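Side-chain contacts in putative transcriptional regulator MarR (Geobacillus stearothermophilus, PDB 2RDP), which probably binds DNA as a dimer through winged-helix domains and regulates transcription as a MarR-family protein: residues Ala7-Glu10 and Arg11-Ala14; Ala24-Leu27 and Lys28-Arg32; Asp56-Val59 and Gly60-Ser63; Val135-Arg138 and Cys139-Leu143. One frame throughout, in Å; residues are numbered along the deposited sequence.

Each of the four contacts is local, made within a few residues, and they follow in series along the chain, none nested and none crossing. Contact 1 closes the short turn that starts helix 10-35, and contact 2 lies further along that same helix, its centre about 26 Å from that of contact 1. Contact 3 starts helix 59-66 inside the MarR-family region. Contact 4 belongs to the last helix, 130-147, and returns to the neighbourhood of the first two, about 19 and 20 Å from their centres. Contacts 1, 2 and 4 touch the second subunit, whereas contact 3, touched by no other chain, joins helix 59-66 to helices 42-54 and 70-82 and strand 98-102.

Contact 1: residues Ala7-Glu10 and Arg11-Ala14; sequences AMNE and RTVA
Asn-9 and Thr-12 cross at about a right angle, the amide of Asn-9 reaching over the first turn of the helix to the backbone N-H of Thr-12. Asn-9 OD1 accepts from Thr-12 N at 3.0 Å, with an N-H...O angle of 163° and the donor in the carbonyl plane. This reach follows from a CG that stands anti to the backbone N (chi1 178°), which carries the amide oxygen to the open N-H groups. Asn-9 OD1 also lies 3.3 Å from Thr-12 OG1, at best a weak bond. Asn-9 is thus the N-cap of helix 10-35, and asparagine suits the place because its short amide can stand in for the carbonyl that a preceding turn would have supplied. The backbone takes over at once: Val-13 N donates to Asn-9 O, and Ala-14 N to Glu-10 O at 2.9 Å. Met-8, present as selenomethionine, and Val-13, the residues just before the N-cap and four after it, meet as in a hydrophobic staple, nearly at right angles, the bent Met-8 chain bringing CE within 3.7 Å of Val-13 CG2. Met-8 packs also on Leu-125 of the second subunit, and buried, branched Val-13 on its Gln-118.

Contact 2: residues Ala24-Leu27 and Lys28-Arg32; sequences AANL and KQRGR
Ala-24 O accepts from Lys-28 N, and Lys-28 CB comes within 3.4 Å of the same oxygen. The small methyl of Ala-24 suits a face that meets the second subunit, where it packs on Leu-27 of that chain. Ala-25 O receives the next N-H, that of Gln-29 N, in a long and weak bond of 3.3 Å. Asn-26 takes part through both backbone and side chain: its O accepts from Arg-30 N, and its OD1 takes the NE of Arg-30 at 2.8 Å. That second bond uses a lone pair in the amide plane and enters the guanidinium edge only 7° from its plane, although the two flat groups are turned 37° apart. It is an i to i+4 pair on helix 10-35, at the dimer interface, the arginine long enough to span the turn. Arg-30 runs extended from CG to NE, with CG beside its own backbone N (chi1 -73°), which turns the chain back toward the amide of Asn-26, the two side chains crossing at a slant. Beyond NE, NH1 forms a salt bridge to Asp-120, and both Arg-30 NH2 and Asn-26 ND2 donate to Met-147 O of the second subunit. A leucine in place of Arg-30 would probably leave Asn-26 OD1 without this donor, Asp-120 without this positive mate and Met-147 O of the second subunit with one bond fewer. Leu-27, last of its segment, accepts through its O from Gly-31 N at 3.0 Å and rests its side chain on Met-147 of the second subunit.

Contact 3: residues Asp56-Val59 and Gly60-Ser63; sequences DLTV and GELS
A capping box opens helix 59-66 in the winged-helix part of the protein, with Thr-58 and Glu-61 each gripping the other's backbone. Thr-58, the N-cap, places OG1 between its own N and carbonyl carbon (chi1 67°), from where it accepts from Glu-61 N at 3.0 Å. In return, the extended Glu-61 side chain crosses back so that OE2 accepts from Thr-58 N at 3.0 Å, met on the anti side and 21° out of the carboxylate plane. Threonine and glutamate fit these places, a short hydroxyl for the near N-H and a longer acid for the one behind. A water donates to both OE2 and Asp-56 O, tying the acid to the loop. Asp-56 itself turns its carboxylate to Arg-101 in a salt bridge. Leu-57 CD1 and Leu-62 CD1 touch at 3.8 Å, their side chains crossing at about a right angle; the two leucines also pack on Leu-51 and Trp-50 of helix 42-54, respectively. The first backbone bonds follow, Leu-62 N to Thr-58 O and Ser-63 N to Val-59 O at 2.8 Å. A capping box joined to a hydrophobic staple, Leu-57 with Leu-62, is a classic helix N-terminus, here packed against helices 42-54 and 70-82 of the winged-helix fold.

Contact 4: residues Val135-Arg138 and Cys139-Leu143; sequences VFER and CLRKL
Glu-137 and Arg-141 lie side by side one helical turn apart, pointing the same way, and join in a salt bridge. Glu-137 is extended throughout, its CG anti to the backbone N (chi1 -177°), and this swings OE1 along the helix toward its partner. The chain of Arg-141 bends at chi3 (-88°), bringing NH2 to 2.7 Å from Glu-137 OE1 on the anti lone pair, within the guanidinium plane though the carboxylate is turned 70° from it. NE adds a weak bond to the same oxygen, and Glu-15 of the second subunit a long, weak ion pair. Phe-136 offers one ring face to Leu-140, whose CD1 stands 3.9 Å from the ring centroid in a CH-pi contact; a flat ring and a branched tip suit this buried face. Cys-139 SG comes close to Val-135 O and carries a covalently linked beta-mercaptoethanol, probably from crystallisation; Cys-139 packs on Phe-136 of the second subunit. An alanine at Glu-137 would be likely to leave the Arg-141 guanidinium without its salt-bridge mate on this helix, held less firmly. The chemistry implies a two-sided helix, with charge paired along one flank and aromatic and aliphatic groups buried on another.

Contact 1: residues Ala7-Glu10 and Arg11-Ala14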
ATOM      1  N   ALA A   7       5.297 -27.454   2.064  1.00 69.36           N
ATOM      2  CA  ALA A   7       4.851 -28.122   0.801  1.00 69.18           C
ATOM      3  C   ALA A   7       4.540 -27.052  -0.245  1.00 68.64           C
ATOM      4  O   ALA A   7       3.919 -27.331  -1.291  1.00 69.07           O
ATOM      5  CB  ALA A   7       3.618 -28.998   1.054  1.00 69.47           C
HETATM    6  N   MSE A   8       4.970 -25.828   0.054  1.00 67.37           N
HETATM    7  CA  MSE A   8       4.702 -24.683  -0.818  1.00 65.82           C
HETATM    8  C   MSE A   8       5.884 -24.408  -1.727  1.00 63.14           C
HETATM    9  O   MSE A   8       7.026 -24.661  -1.352  1.00 64.45           O
HETATM   10  CB  MSE A   8       4.290 -23.462  -0.006  1.00 66.93           C
HETATM   11  CG  MSE A   8       2.972 -23.716   0.710  1.00 70.07           C
HETATM   12 SE   MSE A   8       1.714 -22.257   0.626  0.60 79.31          SE
HETATM   13  CE  MSE A   8       1.938 -21.455  -1.178  1.00 74.85           C
ATOM     14  N   ASN A   9       5.602 -23.950  -2.933  1.00 58.79           N
ATOM     15  CA  ASN A   9       6.607 -23.843  -3.947  1.00 55.14           C
ATOM     16  C   ASN A   9       7.241 -22.466  -3.873  1.00 54.11           C
ATOM     17  O   ASN A   9       6.559 -21.472  -4.062  1.00 52.97           O
ATOM     18  CB  ASN A   9       5.985 -24.144  -5.312  1.00 54.13           C
ATOM     19  CG  ASN A   9       6.958 -24.009  -6.452  1.00 49.72           C
ATOM     20  OD1 ASN A   9       7.337 -22.922  -6.832  1.00 47.50           O
ATOM     21  ND2 ASN A   9       7.341 -25.108  -7.014  1.00 50.72           N
ATOM     22  N   GLU A  10       8.546 -22.415  -3.601  1.00 53.32           N
ATOM     23  CA  GLU A  10       9.203 -21.124  -3.334  1.00 53.70           C
ATOM     24  C   GLU A  10       9.381 -20.197  -4.547  1.00 52.70           C
ATOM     25  O   GLU A  10       9.273 -18.996  -4.394  1.00 52.27           O
ATOM     26  CB  GLU A  10      10.500 -21.270  -2.528  1.00 53.96           C
ATOM     27  CG  GLU A  10      11.610 -21.983  -3.203  1.00 57.56           C
ATOM     28  CD  GLU A  10      12.610 -22.531  -2.190  1.00 62.29           C
ATOM     29  OE1 GLU A  10      12.823 -21.837  -1.157  1.00 65.22           O
ATOM     30  OE2 GLU A  10      13.159 -23.642  -2.418  1.00 59.04           O
ATOM     31  N   ARG A  11       9.601 -20.751  -5.739  1.00 52.06           N
ATOM     32  CA  ARG A  11       9.635 -19.943  -6.948  1.00 52.22           C
ATOM     33  C   ARG A  11       8.314 -19.194  -7.132  1.00 51.75           C
ATOM     34  O   ARG A  11       8.315 -17.987  -7.373  1.00 52.64           O
ATOM     35  CB  ARG A  11      10.010 -20.786  -8.173  1.00 51.81           C
ATOM     36  CG  ARG A  11      11.364 -21.507  -7.962  1.00 56.27           C
ATOM     37  CD  ARG A  11      11.908 -22.273  -9.184  1.00 59.17           C
ATOM     38  NE  ARG A  11      11.931 -21.427 -10.379  1.00 61.64           N
ATOM     39  CZ  ARG A  11      12.380 -21.803 -11.579  1.00 63.36           C
ATOM     40  NH1 ARG A  11      12.864 -23.023 -11.788  1.00 61.93           N
ATOM     41  NH2 ARG A  11      12.345 -20.942 -12.586  1.00 64.15           N
ATOM     42  N   THR A  12       7.193 -19.890  -6.956  1.00 50.93           N
ATOM     43  CA  THR A  12       5.874 -19.280  -7.101  1.00 49.90           C
ATOM     44  C   THR A  12       5.587 -18.281  -5.998  1.00 50.07           C
ATOM     45  O   THR A  12       5.070 -17.207  -6.271  1.00 50.39           O
ATOM     46  CB  THR A  12       4.740 -20.354  -7.164  1.00 49.89           C
ATOM     47  OG1 THR A  12       4.915 -21.163  -8.329  1.00 49.91           O
ATOM     48  CG2 THR A  12       3.340 -19.711  -7.218  1.00 48.45           C
ATOM     49  N   VAL A  13       5.879 -18.639  -4.755  1.00 49.86           N
ATOM     50  CA  VAL A  13       5.606 -17.736  -3.634  1.00 50.30           C
ATOM     51  C   VAL A  13       6.427 -16.446  -3.810  1.00 50.30           C
ATOM     52  O   VAL A  13       5.934 -15.375  -3.573  1.00 49.30           O
ATOM     53  CB  VAL A  13       5.968 -18.410  -2.275  1.00 50.69           C
ATOM     54  CG1 VAL A  13       6.017 -17.390  -1.147  1.00 50.99           C
ATOM     55  CG2 VAL A  13       4.994 -19.546  -1.951  1.00 49.05           C
ATOM     56  N   ALA A  14       7.690 -16.588  -4.216  1.00 51.19           N
ATOM     57  CA  ALA A  14       8.560 -15.458  -4.541  1.00 51.49           C
ATOM     58  C   ALA A  14       7.958 -14.575  -5.633  1.00 52.33           C
ATOM     59  O   ALA A  14       7.972 -13.364  -5.481  1.00 53.31           O
ATOM     60  CB  ALA A  14       9.983 -15.936  -4.922  1.00 50.24           C
TER

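Contact 2: residues Ala24-Leu27 and Lys28-Arg32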
ATOM      1  N   ALA A  24       0.681  -3.192  -4.953  1.00 54.07           N
ATOM      2  CA  ALA A  24       0.422  -2.247  -3.858  1.00 53.39           C
ATOM      3  C   ALA A  24       1.186  -0.914  -4.031  1.00 52.71           C
ATOM      4  O   ALA A  24       0.672   0.136  -3.683  1.00 52.40           O
ATOM      5  CB  ALA A  24       0.794  -2.894  -2.524  1.00 52.68           C
ATOM      6  N   ALA A  25       2.401  -0.962  -4.554  1.00 51.72           N
ATOM      7  CA  ALA A  25       3.143   0.249  -4.804  1.00 52.74           C
ATOM      8  C   ALA A  25       2.484   1.102  -5.914  1.00 52.62           C
ATOM      9  O   ALA A  25       2.500   2.320  -5.854  1.00 53.04           O
ATOM     10  CB  ALA A  25       4.638  -0.053  -5.135  1.00 51.83           C
ATOM     11  N   ASN A  26       1.930   0.457  -6.923  1.00 52.55           N
ATOM     12  CA  ASN A  26       1.310   1.155  -8.020  1.00 53.62           C
ATOM     13  C   ASN A  26      -0.048   1.749  -7.560  1.00 53.63           C
ATOM     14  O   ASN A  26      -0.360   2.879  -7.855  1.00 54.06           O
ATOM     15  CB  ASN A  26       1.213   0.230  -9.241  1.00 52.73           C
ATOM     16  CG  ASN A  26       0.467   0.874 -10.416  1.00 57.49           C
ATOM     17  OD1 ASN A  26      -0.767   1.012 -10.416  1.00 58.70           O
ATOM     18  ND2 ASN A  26       1.217   1.237 -11.456  1.00 62.22           N
ATOM     19  N   LEU A  27      -0.813   0.995  -6.797  1.00 54.41           N
ATOM     20  CA  LEU A  27      -2.087   1.434  -6.227  1.00 55.95           C
ATOM     21  C   LEU A  27      -1.925   2.609  -5.296  1.00 55.62           C
ATOM     22  O   LEU A  27      -2.798   3.459  -5.213  1.00 57.16           O
ATOM     23  CB  LEU A  27      -2.648   0.302  -5.397  1.00 56.04           C
ATOM     24  CG  LEU A  27      -4.082  -0.176  -5.358  1.00 61.99           C
ATOM     25  CD1 LEU A  27      -4.792  -0.128  -6.744  1.00 60.59           C
ATOM     26  CD2 LEU A  27      -4.069  -1.630  -4.785  1.00 64.42           C
ATOM     27  N   LYS A  28      -0.822   2.625  -4.558  1.00 55.12           N
ATOM     28  CA  LYS A  28      -0.536   3.692  -3.593  1.00 54.40           C
ATOM     29  C   LYS A  28      -0.334   4.997  -4.364  1.00 54.02           C
ATOM     30  O   LYS A  28      -0.909   6.027  -4.000  1.00 53.97           O
ATOM     31  CB  LYS A  28       0.693   3.353  -2.706  1.00 52.43           C
ATOM     32  CG  LYS A  28       1.223   4.512  -1.932  1.00 53.51           C
ATOM     33  CD  LYS A  28       2.439   4.152  -1.106  1.00 53.25           C
ATOM     34  CE  LYS A  28       3.140   5.404  -0.670  1.00 55.23           C
ATOM     35  NZ  LYS A  28       4.290   5.081   0.218  1.00 56.68           N
ATOM     36  N   GLN A  29       0.477   4.935  -5.423  1.00 52.56           N
ATOM     37  CA  GLN A  29       0.722   6.089  -6.249  1.00 51.91           C
ATOM     38  C   GLN A  29      -0.531   6.578  -7.012  1.00 52.51           C
ATOM     39  O   GLN A  29      -0.761   7.778  -7.060  1.00 53.27           O
ATOM     40  CB  GLN A  29       1.896   5.825  -7.220  1.00 51.57           C
ATOM     41  CG  GLN A  29       2.272   7.017  -8.100  1.00 47.67           C
ATOM     42  CD  GLN A  29       2.618   8.291  -7.317  1.00 50.35           C
ATOM     43  OE1 GLN A  29       2.828   8.269  -6.089  1.00 51.96           O
ATOM     44  NE2 GLN A  29       2.722   9.408  -8.037  1.00 48.33           N
ATOM     45  N   ARG A  30      -1.312   5.682  -7.620  1.00 51.79           N
ATOM     46  CA  ARG A  30      -2.611   6.083  -8.193  1.00 52.36           C
ATOM     47  C   ARG A  30      -3.459   6.841  -7.160  1.00 51.90           C
ATOM     48  O   ARG A  30      -4.026   7.857  -7.456  1.00 50.86           O
ATOM     49  CB  ARG A  30      -3.382   4.872  -8.703  1.00 51.06           C
ATOM     50  CG  ARG A  30      -2.805   4.353  -9.936  1.00 52.21           C
ATOM     51  CD  ARG A  30      -3.289   2.961 -10.227  1.00 52.50           C
ATOM     52  NE  ARG A  30      -2.813   2.559 -11.546  1.00 52.27           N
ATOM     53  CZ  ARG A  30      -3.427   2.828 -12.694  1.00 54.34           C
ATOM     54  NH1 ARG A  30      -4.558   3.525 -12.725  1.00 55.85           N
ATOM     55  NH2 ARG A  30      -2.900   2.403 -13.826  1.00 53.69           N
ATOM     56  N   GLY A  31      -3.500   6.324  -5.934  1.00 53.88           N
ATOM     57  CA  GLY A  31      -4.207   6.957  -4.810  1.00 54.31           C
ATOM     58  C   GLY A  31      -3.713   8.351  -4.543  1.00 55.26           C
ATOM     59  O   GLY A  31      -4.525   9.260  -4.366  1.00 56.64           O
ATOM     60  N   ARG A  32      -2.380   8.520  -4.525  1.00 56.26           N
ATOM     61  CA  ARG A  32      -1.706   9.831  -4.361  1.00 56.21           C
ATOM     62  C   ARG A  32      -2.080  10.850  -5.438  1.00 55.91           C
ATOM     63  O   ARG A  32      -2.324  12.020  -5.135  1.00 55.52           O
ATOM     64  CB  ARG A  32      -0.169   9.727  -4.377  1.00 56.26           C
ATOM     65  CG  ARG A  32       0.515   8.891  -3.293  1.00 59.54           C
ATOM     66  CD  ARG A  32       0.022   9.276  -1.955  1.00 66.25           C
ATOM     67  NE  ARG A  32       1.095   9.311  -0.958  1.00 70.55           N
ATOM     68  CZ  ARG A  32       1.134   8.567   0.146  1.00 68.25           C
ATOM     69  NH1 ARG A  32       0.160   7.685   0.417  1.00 66.65           N
ATOM     70  NH2 ARG A  32       2.161   8.720   0.968  1.00 66.23           N
TER

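Contact 3: residues Asp56-Val59 and Gly60-Ser63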
ATOM      1  N   ASP A  56     -19.575   6.254  13.624  1.00 55.77           N
ATOM      2  CA  ASP A  56     -18.828   6.951  14.687  1.00 54.69           C
ATOM      3  C   ASP A  56     -17.792   6.043  15.355  1.00 53.62           C
ATOM      4  O   ASP A  56     -18.101   4.908  15.683  1.00 54.11           O
ATOM      5  CB  ASP A  56     -19.773   7.497  15.751  1.00 55.08           C
ATOM      6  CG  ASP A  56     -20.769   8.536  15.213  1.00 57.00           C
ATOM      7  OD1 ASP A  56     -21.595   9.031  16.039  1.00 56.52           O
ATOM      8  OD2 ASP A  56     -20.728   8.859  13.989  1.00 59.10           O
ATOM      9  N   LEU A  57     -16.562   6.527  15.518  1.00 52.23           N
ATOM     10  CA  LEU A  57     -15.468   5.753  16.152  1.00 51.34           C
ATOM     11  C   LEU A  57     -14.813   6.590  17.215  1.00 50.94           C
ATOM     12  O   LEU A  57     -14.680   7.788  17.043  1.00 51.29           O
ATOM     13  CB  LEU A  57     -14.390   5.358  15.135  1.00 51.20           C
ATOM     14  CG  LEU A  57     -14.744   4.406  13.978  1.00 50.01           C
ATOM     15  CD1 LEU A  57     -13.539   4.224  13.111  1.00 50.44           C
ATOM     16  CD2 LEU A  57     -15.259   3.042  14.474  1.00 49.35           C
ATOM     17  N   THR A  58     -14.413   5.980  18.323  1.00 50.52           N
ATOM     18  CA  THR A  58     -13.574   6.686  19.282  1.00 50.14           C
ATOM     19  C   THR A  58     -12.181   6.811  18.676  1.00 50.30           C
ATOM     20  O   THR A  58     -11.875   6.160  17.690  1.00 50.75           O
ATOM     21  CB  THR A  58     -13.509   5.963  20.644  1.00 49.98           C
ATOM     22  OG1 THR A  58     -12.813   4.729  20.492  1.00 50.80           O
ATOM     23  CG2 THR A  58     -14.917   5.674  21.203  1.00 48.68           C
ATOM     24  N   VAL A  59     -11.337   7.657  19.240  1.00 50.61           N
ATOM     25  CA  VAL A  59      -9.961   7.793  18.762  1.00 50.94           C
ATOM     26  C   VAL A  59      -9.222   6.473  19.008  1.00 50.73           C
ATOM     27  O   VAL A  59      -8.394   6.057  18.211  1.00 50.99           O
ATOM     28  CB  VAL A  59      -9.211   8.977  19.478  1.00 51.23           C
ATOM     29  CG1 VAL A  59      -7.745   8.970  19.146  1.00 53.45           C
ATOM     30  CG2 VAL A  59      -9.804  10.335  19.110  1.00 51.46           C
ATOM     31  N   GLY A  60      -9.509   5.815  20.124  1.00 50.07           N
ATOM     32  CA  GLY A  60      -8.956   4.503  20.353  1.00 50.41           C
ATOM     33  C   GLY A  60      -9.349   3.500  19.272  1.00 51.17           C
ATOM     34  O   GLY A  60      -8.510   2.766  18.789  1.00 51.95           O
ATOM     35  N   GLU A  61     -10.616   3.469  18.877  1.00 51.22           N
ATOM     36  CA  GLU A  61     -11.062   2.549  17.840  1.00 52.12           C
ATOM     37  C   GLU A  61     -10.455   2.896  16.498  1.00 52.35           C
ATOM     38  O   GLU A  61     -10.035   2.015  15.738  1.00 53.43           O
ATOM     39  CB  GLU A  61     -12.572   2.577  17.714  1.00 52.14           C
ATOM     40  CG  GLU A  61     -13.251   2.257  18.999  1.00 55.92           C
ATOM     41  CD  GLU A  61     -14.753   2.196  18.863  1.00 60.31           C
ATOM     42  OE1 GLU A  61     -15.304   1.158  19.287  1.00 63.87           O
ATOM     43  OE2 GLU A  61     -15.371   3.168  18.359  1.00 60.66           O
ATOM     44  N   LEU A  62     -10.386   4.181  16.212  1.00 52.38           N
ATOM     45  CA  LEU A  62      -9.861   4.638  14.943  1.00 52.85           C
ATOM     46  C   LEU A  62      -8.388   4.298  14.842  1.00 52.12           C
ATOM     47  O   LEU A  62      -7.916   3.796  13.830  1.00 52.66           O
ATOM     48  CB  LEU A  62     -10.109   6.162  14.773  1.00 53.47           C
ATOM     49  CG  LEU A  62      -9.671   6.815  13.449  1.00 54.69           C
ATOM     50  CD1 LEU A  62     -10.326   6.102  12.256  1.00 55.96           C
ATOM     51  CD2 LEU A  62     -10.043   8.286  13.403  1.00 57.37           C
ATOM     52  N   SER A  63      -7.658   4.544  15.912  1.00 51.34           N
ATOM     53  CA  SER A  63      -6.224   4.293  15.880  1.00 51.40           C
ATOM     54  C   SER A  63      -5.912   2.798  15.748  1.00 50.63           C
ATOM     55  O   SER A  63      -4.939   2.438  15.100  1.00 49.77           O
ATOM     56  CB  SER A  63      -5.538   4.900  17.119  1.00 50.23           C
ATOM     57  OG  SER A  63      -5.931   4.163  18.235  1.00 52.43           O
TER
HETATM   58  O   HOH W   1     -17.848   3.698  18.160  1.00 51.96           O

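Contact 4: residues Val135-Arg138 and Cys139-Leu143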
ATOM      1  N   VAL A 135     -13.545 -14.307 -11.812  1.00 53.70           N
ATOM      2  CA  VAL A 135     -12.474 -15.124 -11.215  1.00 52.61           C
ATOM      3  C   VAL A 135     -11.554 -14.270 -10.343  1.00 53.09           C
ATOM      4  O   VAL A 135     -11.245 -14.615  -9.180  1.00 52.68           O
ATOM      5  CB  VAL A 135     -11.681 -15.875 -12.321  1.00 52.61           C
ATOM      6  CG1 VAL A 135     -10.384 -16.430 -11.805  1.00 50.33           C
ATOM      7  CG2 VAL A 135     -12.570 -16.986 -12.926  1.00 51.97           C
ATOM      8  N   PHE A 136     -11.123 -13.154 -10.923  1.00 52.76           N
ATOM      9  CA  PHE A 136     -10.303 -12.196 -10.246  1.00 53.93           C
ATOM     10  C   PHE A 136     -10.925 -11.761  -8.893  1.00 53.90           C
ATOM     11  O   PHE A 136     -10.273 -11.819  -7.857  1.00 54.04           O
ATOM     12  CB  PHE A 136     -10.075 -11.029 -11.197  1.00 55.13           C
ATOM     13  CG  PHE A 136      -9.207  -9.959 -10.652  1.00 59.58           C
ATOM     14  CD1 PHE A 136      -7.869 -10.197 -10.399  1.00 62.43           C
ATOM     15  CD2 PHE A 136      -9.747  -8.681 -10.387  1.00 66.27           C
ATOM     16  CE1 PHE A 136      -7.042  -9.201  -9.896  1.00 64.64           C
ATOM     17  CE2 PHE A 136      -8.930  -7.651  -9.859  1.00 64.51           C
ATOM     18  CZ  PHE A 136      -7.576  -7.923  -9.627  1.00 66.40           C
ATOM     19  N   GLU A 137     -12.194 -11.378  -8.895  1.00 52.57           N
ATOM     20  CA  GLU A 137     -12.879 -11.016  -7.675  1.00 52.67           C
ATOM     21  C   GLU A 137     -12.917 -12.157  -6.661  1.00 51.97           C
ATOM     22  O   GLU A 137     -12.735 -11.960  -5.462  1.00 51.93           O
ATOM     23  CB  GLU A 137     -14.319 -10.584  -7.992  1.00 52.18           C
ATOM     24  CG  GLU A 137     -15.108 -10.100  -6.759  1.00 54.24           C
ATOM     25  CD  GLU A 137     -16.588 -10.034  -7.019  1.00 56.83           C
ATOM     26  OE1 GLU A 137     -17.341  -9.888  -6.044  1.00 58.79           O
ATOM     27  OE2 GLU A 137     -17.005 -10.187  -8.193  1.00 58.39           O
ATOM     28  N   ARG A 138     -13.237 -13.333  -7.146  1.00 52.16           N
ATOM     29  CA  ARG A 138     -13.170 -14.525  -6.344  1.00 53.84           C
ATOM     30  C   ARG A 138     -11.799 -14.718  -5.650  1.00 53.01           C
ATOM     31  O   ARG A 138     -11.767 -14.981  -4.449  1.00 51.91           O
ATOM     32  CB  ARG A 138     -13.517 -15.722  -7.215  1.00 54.42           C
ATOM     33  CG  ARG A 138     -14.409 -16.698  -6.510  1.00 60.29           C
ATOM     34  CD  ARG A 138     -14.722 -17.870  -7.426  1.00 66.86           C
ATOM     35  NE  ARG A 138     -15.848 -17.607  -8.320  1.00 71.14           N
ATOM     36  CZ  ARG A 138     -15.883 -17.934  -9.610  1.00 72.16           C
ATOM     37  NH1 ARG A 138     -14.812 -18.507 -10.191  1.00 71.68           N
ATOM     38  NH2 ARG A 138     -16.988 -17.669 -10.317  1.00 70.53           N
ATOM     39  N   CYS A 139     -10.699 -14.550  -6.399  1.00 53.15           N
ATOM     40  CA  CYS A 139      -9.318 -14.619  -5.853  1.00 55.09           C
ATOM     41  C   CYS A 139      -9.017 -13.593  -4.780  1.00 53.78           C
ATOM     42  O   CYS A 139      -8.471 -13.913  -3.741  1.00 54.05           O
ATOM     43  CB  CYS A 139      -8.257 -14.430  -6.974  1.00 55.79           C
ATOM     44  SG  CYS A 139      -8.201 -15.820  -8.137  1.00 63.53           S
ATOM     45  N   LEU A 140      -9.330 -12.341  -5.068  1.00 52.78           N
ATOM     46  CA  LEU A 140      -9.203 -11.265  -4.097  1.00 51.97           C
ATOM     47  C   LEU A 140     -10.037 -11.468  -2.823  1.00 52.00           C
ATOM     48  O   LEU A 140      -9.582 -11.168  -1.732  1.00 51.86           O
ATOM     49  CB  LEU A 140      -9.627  -9.968  -4.746  1.00 50.84           C
ATOM     50  CG  LEU A 140      -8.690  -9.572  -5.870  1.00 52.03           C
ATOM     51  CD1 LEU A 140      -9.215  -8.259  -6.356  1.00 50.43           C
ATOM     52  CD2 LEU A 140      -7.143  -9.487  -5.429  1.00 46.45           C
ATOM     53  N   ARG A 141     -11.260 -11.937  -2.983  1.00 50.66           N
ATOM     54  CA  ARG A 141     -12.109 -12.189  -1.860  1.00 51.71           C
ATOM     55  C   ARG A 141     -11.476 -13.277  -0.948  1.00 51.77           C
ATOM     56  O   ARG A 141     -11.432 -13.090   0.257  1.00 52.26           O
ATOM     57  CB  ARG A 141     -13.495 -12.588  -2.365  1.00 51.63           C
ATOM     58  CG  ARG A 141     -14.632 -12.140  -1.515  1.00 56.47           C
ATOM     59  CD  ARG A 141     -16.007 -12.347  -2.221  1.00 60.71           C
ATOM     60  NE  ARG A 141     -16.426 -11.215  -3.062  1.00 63.26           N
ATOM     61  CZ  ARG A 141     -16.722  -9.996  -2.604  1.00 65.12           C
ATOM     62  NH1 ARG A 141     -16.597  -9.701  -1.309  1.00 66.90           N
ATOM     63  NH2 ARG A 141     -17.112  -9.046  -3.439  1.00 66.05           N
ATOM     64  N   LYS A 142     -10.996 -14.396  -1.519  1.00 51.13           N
ATOM     65  CA  LYS A 142     -10.264 -15.425  -0.783  1.00 50.87           C
ATOM     66  C   LYS A 142      -8.949 -14.884  -0.182  1.00 50.97           C
ATOM     67  O   LYS A 142      -8.662 -15.137   0.987  1.00 50.66           O
ATOM     68  CB  LYS A 142      -9.965 -16.609  -1.681  1.00 51.11           C
ATOM     69  CG  LYS A 142      -9.808 -17.900  -0.917  1.00 53.45           C
ATOM     70  CD  LYS A 142      -9.279 -19.009  -1.823  1.00 57.81           C
ATOM     71  CE  LYS A 142      -8.748 -20.238  -1.038  1.00 59.36           C
ATOM     72  NZ  LYS A 142      -9.769 -20.923  -0.210  1.00 57.66           N
ATOM     73  N   LEU A 143      -8.170 -14.117  -0.955  1.00 50.15           N
ATOM     74  CA  LEU A 143      -6.964 -13.538  -0.405  1.00 50.73           C
ATOM     75  C   LEU A 143      -7.291 -12.695   0.836  1.00 51.41           C
ATOM     76  O   LEU A 143      -6.696 -12.897   1.896  1.00 50.21           O
ATOM     77  CB  LEU A 143      -6.197 -12.698  -1.434  1.00 50.25           C
ATOM     78  CG  LEU A 143      -4.948 -12.015  -0.854  1.00 51.37           C
ATOM     79  CD1 LEU A 143      -3.944 -13.069  -0.374  1.00 51.69           C
ATOM     80  CD2 LEU A 143      -4.264 -11.098  -1.834  1.00 52.75           C
TER